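Local coordinates for protein cyclopenase asqI (Emericella nidulans, PDB 5YY3) that catalyses, as a zinc-dependent cyclopenase, the conversion of 4'-methoxycyclopenine into 4'-methoxyviridicatin with release of methyl isocyanate in aspoquinolone biosynthesis, at residues A[425-430]-A[467-472]; A[491-496]-A[573-578]; A[507-512]-A[531-536]. All coordinates share one frame; numbering follows the deposited sequence.

All three contacts belong to the C-terminal ig-like part of this hemocyanin-like protein, away from the zinc-binding histidines. Contacts 1 and 2 are antiparallel strand pairs with centres about 10 Å apart, packed together through Trp469 CD1 and Leu493 CD2 at 3.5 Å. Contact 3 lies about 10 Å from contact 2 and about 14 Å from contact 1, centre to centre. Its strand 508-517 pairs with strand 487-497 of contact 2, while Asp511 OD2 probably accepts a hydrogen bond from Trp469 NE1 of contact 1 at 2.9 Å. Contact 3 also reaches the metal-bearing helices: Glu509 N bonds to Gln220 on helix 210-231 (with His218), and Arg536 pairs with Asp181 and Asp184 on helix 180-193 (with His186 and His190).

Contact 1. Residues A[425-430]-A[467-472]; sequences SNLVVR and YEWNVQ
Six backbone hydrogen bonds join Ser425, Val428 and Arg430 to Gln472, Asn470 and Glu468 respectively, two per pair, between strands running at 178° to each other. The partner shifts by one residue between Ser425 and Val428, which marks a beta bulge; Asn426 there has positive phi (60°). Water 2 spans this point, donating to Asn426 O and to Asn470 OD1.

The charged contact lies on the face of Arg430, Glu468 and Asn470. Arg430 NE gives a salt bridge to Glu468 OE2 at 3.3 Å. The carboxylate oxygen sits at the edge of the guanidinium, in its plane, yet is itself met from above the carboxylate plane. Asn470 ND2 lies over a guanidinium face and donates weakly to the same OE2 at 3.4 Å. Glu468 and Asn470 also touch strand 523-528.

Apolar contacts occupy the other face. Leu427 CG stands anti to its backbone N (chi1 178°), and CD1 reaches Trp469 CE3 at 3.6 Å and Val471 CB at 3.9 Å. Leu427 and Val429 pack on strand 571-580, Val471 on strand 487-497 and Trp469 on both, and Trp469 NE1 hydrogen-bonds to Asp511 OD2. This face-to-face packing is consistent with the hemocyanin ig-like domain.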
loop_
_atom_site.group_PDB
_atom_site.type_symbol
_atom_site.label_atom_id
_atom_site.label_comp_id
_atom_site.label_asym_id
_atom_site.label_seq_id
_atom_site.Cartn_x
_atom_site.Cartn_y
_atom_site.Cartn_z
ATOM N N SER A 425 -34.741 27.190 4.738
ATOM C CA SER A 425 -34.858 25.905 5.425
ATOM C C SER A 425 -34.822 24.780 4.410
ATOM O O SER A 425 -34.950 25.016 3.209
ATOM C CB SER A 425 -36.150 25.827 6.250
ATOM O OG SER A 425 -37.267 25.667 5.397
ATOM N N ASN A 426 -34.632 23.563 4.892
ATOM C CA ASN A 426 -34.803 22.373 4.066
ATOM C C ASN A 426 -33.895 22.306 2.849
ATOM O O ASN A 426 -34.341 21.999 1.750
ATOM C CB ASN A 426 -36.261 22.254 3.607
ATOM C CG ASN A 426 -37.193 21.798 4.724
ATOM O OD1 ASN A 426 -38.153 22.479 5.067
ATOM N ND2 ASN A 426 -36.910 20.648 5.290
ATOM N N LEU A 427 -32.614 22.578 3.043
ATOM C CA LEU A 427 -31.665 22.464 1.949
ATOM C C LEU A 427 -31.446 20.993 1.618
ATOM O O LEU A 427 -31.181 20.187 2.504
ATOM C CB LEU A 427 -30.335 23.137 2.317
ATOM C CG LEU A 427 -29.210 23.054 1.285
ATOM C CD1 LEU A 427 -29.655 23.703 -0.014
ATOM C CD2 LEU A 427 -27.943 23.723 1.821
ATOM N N VAL A 428 -31.571 20.643 0.345
ATOM C CA VAL A 428 -31.337 19.281 -0.083
ATOM C C VAL A 428 -30.413 19.230 -1.328
ATOM O O VAL A 428 -30.524 20.067 -2.230
ATOM C CB VAL A 428 -32.680 18.555 -0.386
ATOM C CG1 VAL A 428 -32.438 17.133 -0.808
ATOM C CG2 VAL A 428 -33.601 18.570 0.838
ATOM N N VAL A 429 -29.493 18.266 -1.358
ATOM C CA VAL A 429 -28.777 17.912 -2.592
ATOM C C VAL A 429 -29.202 16.486 -2.991
ATOM O O VAL A 429 -29.112 15.571 -2.167
ATOM C CB VAL A 429 -27.223 18.002 -2.410
ATOM C CG1 VAL A 429 -26.500 17.784 -3.729
ATOM C CG2 VAL A 429 -26.833 19.364 -1.819
ATOM N N ARG A 430 -29.694 16.306 -4.222
ATOM C CA ARG A 430 -30.298 15.027 -4.660
ATOM C C ARG A 430 -29.897 14.650 -6.051
ATOM O O ARG A 430 -29.590 15.517 -6.854
ATOM C CB ARG A 430 -31.832 15.072 -4.751
ATOM C CG ARG A 430 -32.563 15.998 -3.878
ATOM C CD ARG A 430 -34.026 15.569 -3.813
ATOM N NE ARG A 430 -34.909 16.212 -4.775
ATOM C CZ ARG A 430 -36.228 16.188 -4.640
ATOM N NH1 ARG A 430 -36.752 15.530 -3.615
ATOM N NH2 ARG A 430 -37.022 16.801 -5.513
ATOM N N TYR A 467 -27.423 15.800 -10.856
ATOM C CA TYR A 467 -27.899 16.194 -9.542
ATOM C C TYR A 467 -28.639 17.526 -9.608
ATOM O O TYR A 467 -28.640 18.227 -10.620
ATOM C CB TYR A 467 -26.745 16.268 -8.523
ATOM C CG TYR A 467 -25.811 17.450 -8.683
ATOM C CD1 TYR A 467 -26.114 18.683 -8.113
ATOM C CD2 TYR A 467 -24.609 17.331 -9.387
ATOM C CE1 TYR A 467 -25.271 19.778 -8.261
ATOM C CE2 TYR A 467 -23.739 18.422 -9.527
ATOM C CZ TYR A 467 -24.082 19.644 -8.962
ATOM O OH TYR A 467 -23.248 20.744 -9.095
ATOM N N GLU A 468 -29.277 17.859 -8.506
ATOM C CA GLU A 468 -29.956 19.122 -8.368
ATOM C C GLU A 468 -29.844 19.509 -6.912
ATOM O O GLU A 468 -29.563 18.673 -6.068
ATOM C CB GLU A 468 -31.420 19.008 -8.787
ATOM C CG GLU A 468 -32.263 18.327 -7.711
ATOM C CD GLU A 468 -33.700 18.109 -8.111
ATOM O OE1 GLU A 468 -33.960 17.701 -9.278
ATOM O OE2 GLU A 468 -34.568 18.362 -7.238
ATOM N N TRP A 469 -30.039 20.772 -6.602
ATOM C CA TRP A 469 -30.261 21.104 -5.218
ATOM C C TRP A 469 -31.556 21.891 -5.132
ATOM O O TRP A 469 -32.027 22.479 -6.127
ATOM C CB TRP A 469 -29.087 21.880 -4.618
ATOM C CG TRP A 469 -28.810 23.231 -5.219
ATOM C CD1 TRP A 469 -28.202 23.485 -6.412
ATOM C CD2 TRP A 469 -29.112 24.513 -4.638
ATOM N NE1 TRP A 469 -28.090 24.850 -6.610
ATOM C CE2 TRP A 469 -28.642 25.502 -5.538
ATOM C CE3 TRP A 469 -29.722 24.919 -3.443
ATOM C CZ2 TRP A 469 -28.784 26.878 -5.289
ATOM C CZ3 TRP A 469 -29.854 26.292 -3.191
ATOM C CH2 TRP A 469 -29.388 27.251 -4.114
ATOM N N ASN A 470 -32.156 21.868 -3.954
ATOM C CA ASN A 470 -33.287 22.727 -3.720
ATOM C C ASN A 470 -33.254 23.220 -2.283
ATOM O O ASN A 470 -32.520 22.673 -1.442
ATOM C CB ASN A 470 -34.604 22.018 -4.055
ATOM C CG ASN A 470 -34.768 20.700 -3.326
ATOM O OD1 ASN A 470 -35.107 20.670 -2.141
ATOM N ND2 ASN A 470 -34.554 19.600 -4.038
ATOM N N VAL A 471 -34.018 24.278 -2.020
ATOM C CA VAL A 471 -34.039 24.892 -0.712
ATOM C C VAL A 471 -35.374 25.615 -0.560
ATOM O O VAL A 471 -36.010 26.016 -1.547
ATOM C CB VAL A 471 -32.851 25.873 -0.516
ATOM C CG1 VAL A 471 -33.009 27.078 -1.402
ATOM C CG2 VAL A 471 -32.691 26.308 0.962
ATOM N N GLN A 472 -35.815 25.757 0.678
ATOM C CA GLN A 472 -37.075 26.406 0.936
ATOM C C GLN A 472 -36.813 27.851 1.341
ATOM O O GLN A 472 -35.952 28.132 2.185
ATOM C CB GLN A 472 -37.833 25.648 2.012
ATOM C CG GLN A 472 -39.284 26.009 2.133
ATOM C CD GLN A 472 -40.002 25.108 3.128
ATOM O OE1 GLN A 472 -39.857 23.875 3.086
ATOM N NE2 GLN A 472 -40.757 25.716 4.043
HETATM O O HOH W 1 -37.866 28.556 5.069
HETATM O O HOH W 2 -36.251 21.866 -0.253
#

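Contact 2. Residues A[491-496]-A[573-578]; sequences LRLFIA and FVAFCI
Phe494 and Phe576, a hydrogen-bonded pair of antiparallel strands 491-496 and 573-578 in the hemocyanin ig-like domain, stand side by side and point the same way. Phe494 CD1 approaches the edge of the Phe576 ring, near its plane, and meets Phe576 CD1 at 4.0 Å. With Phe576 CG anti to its backbone N (chi1 161°) and Phe494 CG beside its own (-69°), the two CD1 corners face each other. Phe606 packs edge-to-face with both rings, and Trp507 stacks on Phe606 in turn.

Arg492 and Ile578 repeat the side-by-side arrangement farther along this face. The arginine chain is extended from CG to NE and runs alongside the isoleucine, with Arg492 CB 3.7 Å from Ile578 CG2. Its charged end continues beyond the pair to salt bridges with Asp598 and Asp582, and NE bonds to Thr580, so the buried guanidinium has polar partners on all three nitrogens.

Leu493, Ile495, Ala575 and Cys577 lie on the other face and contribute smaller contacts. Leu493 CD1 comes within 4.3 Å of Ala575 CB, and Cys577 SG within 4.1 Å of Leu491 CB. Trp469 of strand 461-475 touches Leu491, Leu493 and Cys577, tying this face to contact 1.

The backbone register supports these pairings without a shift. Arg492, Phe494 and Ala496 each exchange two N-H...O bonds with Ile578, Phe576 and Val574, respectively. Between them, alpha C-H groups also face carbonyl oxygens; in one such contact Ile495 CA lies 3.1 Å from Val574 O.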
loop_
_atom_site.group_PDB
_atom_site.type_symbol
_atom_site.label_atom_id
_atom_site.label_comp_id
_atom_site.label_asym_id
_atom_site.label_seq_id
_atom_site.Cartn_x
_atom_site.Cartn_y
_atom_site.Cartn_z
ATOM N N LEU A 491 -29.289 33.368 -3.831
ATOM C CA LEU A 491 -28.953 32.163 -3.072
ATOM C C LEU A 491 -27.544 31.730 -3.444
ATOM O O LEU A 491 -27.236 31.562 -4.629
ATOM C CB LEU A 491 -29.946 31.034 -3.355
ATOM C CG LEU A 491 -31.389 31.231 -2.902
ATOM C CD1 LEU A 491 -32.197 30.025 -3.280
ATOM C CD2 LEU A 491 -31.451 31.465 -1.401
ATOM N N ARG A 492 -26.693 31.556 -2.436
ATOM C CA ARG A 492 -25.310 31.169 -2.668
ATOM C C ARG A 492 -25.013 29.809 -2.050
ATOM O O ARG A 492 -25.072 29.649 -0.824
ATOM C CB ARG A 492 -24.360 32.226 -2.104
ATOM C CG ARG A 492 -24.665 33.619 -2.590
ATOM C CD ARG A 492 -23.861 34.641 -1.835
ATOM N NE ARG A 492 -24.120 35.970 -2.357
ATOM C CZ ARG A 492 -23.411 36.544 -3.316
ATOM N NH1 ARG A 492 -22.379 35.901 -3.845
ATOM N NH2 ARG A 492 -23.733 37.759 -3.735
ATOM N N LEU A 493 -24.687 28.842 -2.899
ATOM C CA LEU A 493 -24.473 27.466 -2.458
ATOM C C LEU A 493 -22.997 27.041 -2.479
ATOM O O LEU A 493 -22.309 27.170 -3.503
ATOM C CB LEU A 493 -25.283 26.502 -3.329
ATOM C CG LEU A 493 -25.001 25.011 -3.125
ATOM C CD1 LEU A 493 -25.576 24.507 -1.832
ATOM C CD2 LEU A 493 -25.500 24.191 -4.298
ATOM N N PHE A 494 -22.540 26.527 -1.336
ATOM C CA PHE A 494 -21.202 25.987 -1.162
ATOM C C PHE A 494 -21.263 24.581 -0.553
ATOM O O PHE A 494 -22.205 24.249 0.188
ATOM C CB PHE A 494 -20.362 26.890 -0.252
ATOM C CG PHE A 494 -19.999 28.231 -0.851
ATOM C CD1 PHE A 494 -20.909 29.284 -0.845
ATOM C CD2 PHE A 494 -18.719 28.456 -1.361
ATOM C CE1 PHE A 494 -20.571 30.527 -1.371
ATOM C CE2 PHE A 494 -18.364 29.696 -1.885
ATOM C CZ PHE A 494 -19.292 30.740 -1.892
ATOM N N ILE A 495 -20.262 23.755 -0.859
ATOM C CA ILE A 495 -20.074 22.489 -0.155
ATOM C C ILE A 495 -18.652 22.377 0.377
ATOM O O ILE A 495 -17.742 23.074 -0.071
ATOM C CB ILE A 495 -20.365 21.262 -1.048
ATOM C CG1 ILE A 495 -19.315 21.144 -2.173
ATOM C CG2 ILE A 495 -21.828 21.295 -1.562
ATOM C CD1 ILE A 495 -19.531 19.945 -3.100
ATOM N N ALA A 496 -18.475 21.488 1.344
ATOM C CA ALA A 496 -17.186 21.263 1.962
ATOM C C ALA A 496 -17.145 19.837 2.487
ATOM O O ALA A 496 -18.136 19.345 3.026
ATOM C CB ALA A 496 -16.943 22.253 3.072
ATOM N N PHE A 573 -20.300 15.165 3.161
ATOM C CA PHE A 573 -20.049 16.573 2.864
ATOM C C PHE A 573 -21.106 17.431 3.540
ATOM O O PHE A 573 -22.135 16.930 3.973
ATOM C CB PHE A 573 -20.056 16.827 1.356
ATOM C CG PHE A 573 -18.799 16.394 0.658
ATOM C CD1 PHE A 573 -18.478 15.046 0.547
ATOM C CD2 PHE A 573 -17.951 17.333 0.084
ATOM C CE1 PHE A 573 -17.320 14.632 -0.109
ATOM C CE2 PHE A 573 -16.793 16.928 -0.569
ATOM C CZ PHE A 573 -16.474 15.560 -0.662
ATOM N N VAL A 574 -20.859 18.727 3.632
ATOM C CA VAL A 574 -21.876 19.634 4.142
ATOM C C VAL A 574 -22.247 20.638 3.057
ATOM O O VAL A 574 -21.367 21.164 2.365
ATOM C CB VAL A 574 -21.391 20.379 5.403
ATOM C CG1 VAL A 574 -22.418 21.422 5.843
ATOM C CG2 VAL A 574 -21.107 19.383 6.523
ATOM N N ALA A 575 -23.541 20.871 2.882
ATOM C CA ALA A 575 -24.016 21.905 1.974
ATOM C C ALA A 575 -24.395 23.133 2.774
ATOM O O ALA A 575 -24.951 23.025 3.856
ATOM C CB ALA A 575 -25.189 21.425 1.161
ATOM N N PHE A 576 -24.073 24.299 2.227
ATOM C CA PHE A 576 -24.292 25.574 2.881
ATOM C C PHE A 576 -24.996 26.494 1.897
ATOM O O PHE A 576 -24.621 26.560 0.723
ATOM C CB PHE A 576 -22.951 26.166 3.346
ATOM C CG PHE A 576 -22.981 27.646 3.611
ATOM C CD1 PHE A 576 -22.761 28.556 2.584
ATOM C CD2 PHE A 576 -23.179 28.130 4.894
ATOM C CE1 PHE A 576 -22.759 29.907 2.823
ATOM C CE2 PHE A 576 -23.180 29.494 5.143
ATOM C CZ PHE A 576 -22.973 30.381 4.110
ATOM N N CYS A 577 -26.023 27.191 2.370
ATOM C CA CYS A 577 -26.742 28.121 1.527
ATOM C C CYS A 577 -27.007 29.396 2.311
ATOM O O CYS A 577 -27.544 29.371 3.424
ATOM C CB CYS A 577 -28.056 27.516 1.012
ATOM S SG CYS A 577 -28.801 28.534 -0.325
ATOM N N ILE A 578 -26.593 30.516 1.741
ATOM C CA ILE A 578 -26.869 31.807 2.348
ATOM C C ILE A 578 -27.723 32.636 1.381
ATOM O O ILE A 578 -27.556 32.556 0.157
ATOM C CB ILE A 578 -25.550 32.556 2.731
ATOM C CG1 ILE A 578 -25.851 33.906 3.393
ATOM C CG2 ILE A 578 -24.634 32.744 1.532
ATOM C CD1 ILE A 578 -24.612 34.589 3.954
#

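Contact 3. Residues A[507-512]-A[531-536]; sequences WIEMDR and DSSVAR
Asp511 meets Ser532 and Ser533 through one carboxylate oxygen, where strand 508-517 meets the loop after strand 523-528. From CB, the chain leads to CG, set anti to the backbone N (chi1 -150°), which lies 3.9 Å from Ser532 CA. OD1 accepts the backbone N-H of Ser533, with N at 3.1 Å, in a nearly straight bond (170°). It also accepts the N-H of Arg512, with N at 2.7 Å and a more bent angle of 132°. The two donors arrive from opposite faces of the carboxylate plane. OD2 turns to other partners, a salt bridge with Arg527 and a hydrogen bond from Trp469.

Ser532 makes the neighbouring link. Its hydroxyl donates to Met510 O at 2.6 Å, reaching it from outside the carbonyl plane, and accepts from Val534 N, forming an ST turn. A type I beta turn from Ser532 to Ala535 overlaps it. On the strand, Met510 and Asp511 both face Leu493 in a classic beta bulge.

Val534 adds an apolar contact: CG2 rests against Glu509 CD at 3.6 Å, the valine branch lying across the glutamate chain. Water 3 donates to Glu509 OE2 at 2.7 Å and also hydrogen-bonds to Ser533 OG, connecting the two segments again.

The chemistry implies a mainly hydrogen-bonded junction with one apolar contact, Val534 on Glu509. With both oxygens engaged, the Asp511 carboxylate is held against rotation, and this surrounding would be expected to favour its ionised form.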
loop_
_atom_site.group_PDB
_atom_site.type_symbol
_atom_site.label_atom_id
_atom_site.label_comp_id
_atom_site.label_asym_id
_atom_site.label_seq_id
_atom_site.Cartn_x
_atom_site.Cartn_y
_atom_site.Cartn_z
ATOM N N TRP A 507 -14.251 25.735 1.512
ATOM C CA TRP A 507 -15.579 25.716 0.956
ATOM C C TRP A 507 -15.516 25.903 -0.548
ATOM O O TRP A 507 -14.871 26.827 -1.052
ATOM C CB TRP A 507 -16.455 26.775 1.626
ATOM C CG TRP A 507 -16.883 26.311 2.963
ATOM C CD1 TRP A 507 -16.214 26.485 4.150
ATOM C CD2 TRP A 507 -18.054 25.542 3.270
ATOM N NE1 TRP A 507 -16.913 25.889 5.176
ATOM C CE2 TRP A 507 -18.046 25.303 4.662
ATOM C CE3 TRP A 507 -19.119 25.047 2.506
ATOM C CZ2 TRP A 507 -19.056 24.586 5.304
ATOM C CZ3 TRP A 507 -20.128 24.325 3.150
ATOM C CH2 TRP A 507 -20.087 24.104 4.533
ATOM N N ILE A 508 -16.185 24.992 -1.243
ATOM C CA ILE A 508 -16.250 24.943 -2.699
ATOM C C ILE A 508 -17.564 25.553 -3.213
ATOM O O ILE A 508 -18.649 25.122 -2.805
ATOM C CB ILE A 508 -16.163 23.493 -3.188
ATOM C CG1 ILE A 508 -14.829 22.857 -2.791
ATOM C CG2 ILE A 508 -16.435 23.407 -4.680
ATOM C CD1 ILE A 508 -14.771 21.357 -3.062
ATOM N N GLU A 509 -17.478 26.541 -4.106
ATOM C CA GLU A 509 -18.673 27.178 -4.632
ATOM C C GLU A 509 -19.345 26.282 -5.659
ATOM O O GLU A 509 -18.700 25.787 -6.574
ATOM C CB GLU A 509 -18.354 28.547 -5.252
ATOM C CG GLU A 509 -19.630 29.385 -5.530
ATOM C CD GLU A 509 -19.385 30.610 -6.402
ATOM O OE1 GLU A 509 -18.215 30.870 -6.724
ATOM O OE2 GLU A 509 -20.365 31.308 -6.782
ATOM N N MET A 510 -20.652 26.090 -5.513
ATOM C CA MET A 510 -21.395 25.173 -6.368
ATOM C C MET A 510 -22.471 25.886 -7.187
ATOM O O MET A 510 -22.893 25.403 -8.251
ATOM C CB MET A 510 -22.023 24.068 -5.514
ATOM C CG MET A 510 -20.976 23.153 -4.849
ATOM S SD MET A 510 -19.971 22.287 -6.088
ATOM C CE MET A 510 -21.189 21.114 -6.685
ATOM N N ASP A 511 -22.909 27.045 -6.704
ATOM C CA ASP A 511 -23.972 27.767 -7.396
ATOM C C ASP A 511 -24.244 29.126 -6.782
ATOM O O ASP A 511 -23.957 29.369 -5.603
ATOM C CB ASP A 511 -25.273 26.960 -7.396
ATOM C CG ASP A 511 -26.134 27.245 -8.616
ATOM O OD1 ASP A 511 -25.798 28.175 -9.388
ATOM O OD2 ASP A 511 -27.145 26.535 -8.803
ATOM N N ARG A 512 -24.816 29.992 -7.612
ATOM C CA ARG A 512 -25.282 31.323 -7.226
ATOM C C ARG A 512 -26.534 31.616 -8.041
ATOM O O ARG A 512 -26.474 31.609 -9.274
ATOM C CB ARG A 512 -24.218 32.384 -7.492
ATOM C CG ARG A 512 -24.470 33.674 -6.765
ATOM C CD ARG A 512 -23.914 34.863 -7.525
ATOM N NE ARG A 512 -22.491 34.723 -7.832
ATOM C CZ ARG A 512 -21.965 34.920 -9.037
ATOM N NH1 ARG A 512 -22.744 35.271 -10.054
ATOM N NH2 ARG A 512 -20.660 34.774 -9.222
ATOM N N ASP A 531 -27.250 24.024 -14.751
ATOM C CA ASP A 531 -27.575 25.448 -14.793
ATOM C C ASP A 531 -26.659 26.260 -13.872
ATOM O O ASP A 531 -26.766 27.481 -13.803
ATOM C CB ASP A 531 -29.053 25.673 -14.417
ATOM C CG ASP A 531 -30.026 25.163 -15.489
ATOM O OD1 ASP A 531 -29.662 25.172 -16.691
ATOM O OD2 ASP A 531 -31.151 24.736 -15.127
ATOM N N SER A 532 -25.762 25.574 -13.169
ATOM C CA SER A 532 -24.890 26.201 -12.187
ATOM C C SER A 532 -24.105 27.399 -12.727
ATOM O O SER A 532 -23.486 27.325 -13.787
ATOM C CB SER A 532 -23.911 25.165 -11.636
ATOM O OG SER A 532 -22.943 25.787 -10.808
ATOM N N SER A 533 -24.114 28.501 -11.981
ATOM C CA SER A 533 -23.360 29.697 -12.369
ATOM C C SER A 533 -21.847 29.443 -12.440
ATOM O O SER A 533 -21.105 30.201 -13.069
ATOM C CB SER A 533 -23.637 30.823 -11.389
ATOM O OG SER A 533 -23.089 30.502 -10.123
ATOM N N VAL A 534 -21.407 28.373 -11.787
ATOM C CA VAL A 534 -19.997 28.024 -11.650
ATOM C C VAL A 534 -19.500 27.155 -12.819
ATOM O O VAL A 534 -18.309 27.109 -13.130
ATOM C CB VAL A 534 -19.793 27.296 -10.291
ATOM C CG1 VAL A 534 -18.496 26.501 -10.245
ATOM C CG2 VAL A 534 -19.887 28.301 -9.139
ATOM N N ALA A 535 -20.433 26.508 -13.500
ATOM C CA ALA A 535 -20.096 25.438 -14.424
ATOM C C ALA A 535 -19.853 25.885 -15.862
ATOM O O ALA A 535 -20.500 26.792 -16.365
ATOM C CB ALA A 535 -21.199 24.385 -14.397
ATOM N N ARG A 536 -18.915 25.205 -16.512
ATOM C CA ARG A 536 -18.667 25.324 -17.946
ATOM C C ARG A 536 -19.809 24.646 -18.709
ATOM O O ARG A 536 -20.138 23.495 -18.446
ATOM C CB ARG A 536 -17.291 24.704 -18.261
ATOM C CG ARG A 536 -17.003 24.259 -19.671
ATOM C CD ARG A 536 -15.584 23.705 -19.698
ATOM N NE ARG A 536 -15.287 22.813 -20.822
ATOM C CZ ARG A 536 -14.373 23.090 -21.745
ATOM N NH1 ARG A 536 -13.701 24.231 -21.670
ATOM N NH2 ARG A 536 -14.125 22.241 -22.735
HETATM O O HOH W 3 -20.938 31.902 -9.333
#